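Geranyltranstransferase (Roseobacter denitrificans, PDB 4LLS) probably condenses isopentenyl diphosphate with allylic diphosphates such as farnesyl diphosphate, extending isoprenoid chains with the help of divalent metal ions. Local coordinates at residues A90-A93 and L94-Y97. Sequence-based numbering, arbitrary orientation.
Sequences AIEA and LHAY. With IPE (3-methylbut-3-enyl trihydrogen diphosphate), chain C.
The H95 imidazole meets IPE at its edge: O3B of the diphosphate lies there, near the ring plane, while the carboxylate of E92 comes in obliquely. NE2 of H95 donates a hydrogen bond of 2.8 Å to O3B of IPE, bent to 152° at the hydrogen. The ester oxygen O1 of IPE also lies at the ring edge, in its plane, 3.4 Å from CE1 of H95. A chi1 of 172° sets CG of H95 opposite the backbone N and carries the ring off the helix in the same direction as E92; the two side chains run side by side, carboxylate and ring planes turned 75° apart. OE1 of E92 stops 4.1 Å from CD2 of H95, too far for a bond; its polar partners are R64, in a salt bridge with OE1, and the backbone N of G67, bonded to OE2.

Beneath these groups the backbone is regular alpha-helix. The i to i+4 bond from H95 N to I91 O is nearly straight, and the next, from A96 N to E92 O, measures 2.9 Å. On another side of helix 81-102, CD1 of I91 packs 4.3 Å from CB of L94, and both side chains also touch L204 of helix 190-215. The ring of Y97 packs edge-to-face with H101, close to the bound geranyl S-thiolodiphosphate.

Replacing H95 by an alanine would remove NE2 and would probably leave O3B of IPE without this donor, the diphosphate then less firmly oriented. The E92 carboxylate is largely engaged by R64 and G67, and the charge of H95 is not settled. K63, R66 and R114 also bind the diphosphate, so H95, neutral or charged, adds a directed N-H donor to a largely cationic site.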
loop_
_atom_site.group_PDB
_atom_site.type_symbol
_atom_site.label_atom_id
_atom_site.label_comp_id
_atom_site.label_asym_id
_atom_site.label_seq_id
_atom_site.Cartn_x
_atom_site.Cartn_y
_atom_site.Cartn_z
ATOM N N ALA A 90 12.272 2.176 -1.967
ATOM C CA ALA A 90 10.836 2.412 -1.749
ATOM C C ALA A 90 10.084 2.516 -3.062
ATOM O O ALA A 90 9.034 1.897 -3.226
ATOM C CB ALA A 90 10.616 3.654 -0.913
ATOM N N ILE A 91 10.563 3.343 -3.978
ATOM C CA ILE A 91 9.800 3.515 -5.220
ATOM C C ILE A 91 9.828 2.233 -6.040
ATOM O O ILE A 91 8.840 1.922 -6.726
ATOM C CB ILE A 91 10.250 4.750 -6.009
ATOM C CG1 ILE A 91 9.195 5.082 -7.052
ATOM C CG2 ILE A 91 11.634 4.583 -6.629
ATOM C CD1 ILE A 91 7.834 5.489 -6.510
ATOM N N GLU A 92 10.941 1.498 -6.010
ATOM C CA GLU A 92 10.972 0.185 -6.646
ATOM C C GLU A 92 9.989 -0.840 -6.040
ATOM O O GLU A 92 9.386 -1.651 -6.755
ATOM C CB GLU A 92 12.370 -0.368 -6.683
ATOM C CG GLU A 92 13.246 0.415 -7.624
ATOM C CD GLU A 92 12.952 0.217 -9.108
ATOM O OE1 GLU A 92 12.575 -0.930 -9.492
ATOM O OE2 GLU A 92 13.162 1.175 -9.894
ATOM N N ALA A 93 9.783 -0.760 -4.729
ATOM C CA ALA A 93 8.781 -1.601 -4.074
ATOM C C ALA A 93 7.371 -1.220 -4.507
ATOM O O ALA A 93 6.521 -2.069 -4.803
ATOM C CB ALA A 93 8.903 -1.495 -2.573
ATOM N N LEU A 94 7.094 0.071 -4.569
ATOM C CA LEU A 94 5.780 0.572 -4.997
ATOM C C LEU A 94 5.541 0.132 -6.449
ATOM O O LEU A 94 4.480 -0.435 -6.765
ATOM C CB LEU A 94 5.724 2.090 -4.843
ATOM C CG LEU A 94 4.359 2.807 -4.739
ATOM C CD1 LEU A 94 3.442 2.538 -5.933
ATOM C CD2 LEU A 94 3.674 2.473 -3.435
ATOM N N HIS A 95 6.462 0.432 -7.332
ATOM C CA HIS A 95 6.373 0.009 -8.717
ATOM C C HIS A 95 6.131 -1.485 -8.792
ATOM O O HIS A 95 5.279 -1.958 -9.578
ATOM C CB HIS A 95 7.651 0.459 -9.385
ATOM C CG HIS A 95 7.843 -0.050 -10.765
ATOM N ND1 HIS A 95 7.016 0.286 -11.808
ATOM C CD2 HIS A 95 8.875 -0.739 -11.300
ATOM C CE1 HIS A 95 7.491 -0.251 -12.926
ATOM N NE2 HIS A 95 8.627 -0.861 -12.644
ATOM N N ALA A 96 6.915 -2.265 -8.069
ATOM C CA ALA A 96 6.768 -3.718 -8.128
ATOM C C ALA A 96 5.376 -4.128 -7.733
ATOM O O ALA A 96 4.792 -5.029 -8.372
ATOM C CB ALA A 96 7.769 -4.428 -7.259
ATOM N N TYR A 97 4.823 -3.528 -6.699
ATOM C CA TYR A 97 3.468 -3.889 -6.252
ATOM C C TYR A 97 2.492 -3.645 -7.387
ATOM O O TYR A 97 1.615 -4.510 -7.680
ATOM C CB TYR A 97 3.064 -3.099 -4.983
ATOM C CG TYR A 97 1.831 -2.250 -5.103
ATOM C CD1 TYR A 97 0.562 -2.817 -5.193
ATOM C CD2 TYR A 97 1.893 -0.888 -4.991
ATOM C CE1 TYR A 97 -0.544 -2.021 -5.346
ATOM C CE2 TYR A 97 0.770 -0.092 -4.979
ATOM C CZ TYR A 97 -0.462 -0.660 -5.185
ATOM O OH TYR A 97 -1.592 0.116 -5.342
HETATM C C1 IPE C . 6.787 -1.364 -16.835
HETATM O O1 IPE C . 7.794 -0.474 -16.314
HETATM C C2 IPE C . 5.415 -0.819 -16.450
HETATM C C3 IPE C . 5.198 0.562 -17.016
HETATM C C4 IPE C . 4.927 1.603 -16.232
HETATM C C5 IPE C . 5.130 0.749 -18.500
HETATM P PA IPE C . 9.330 -0.737 -16.652
HETATM O O1A IPE C . 9.513 -0.877 -18.170
HETATM O O2A IPE C . 10.084 0.329 -15.997
HETATM O O3A IPE C . 9.654 -2.123 -15.952
HETATM P PB IPE C . 10.905 -2.789 -15.165
HETATM O O1B IPE C . 10.778 -4.284 -15.414
HETATM O O2B IPE C . 12.169 -2.220 -15.743
HETATM O O3B IPE C . 10.694 -2.341 -13.738
#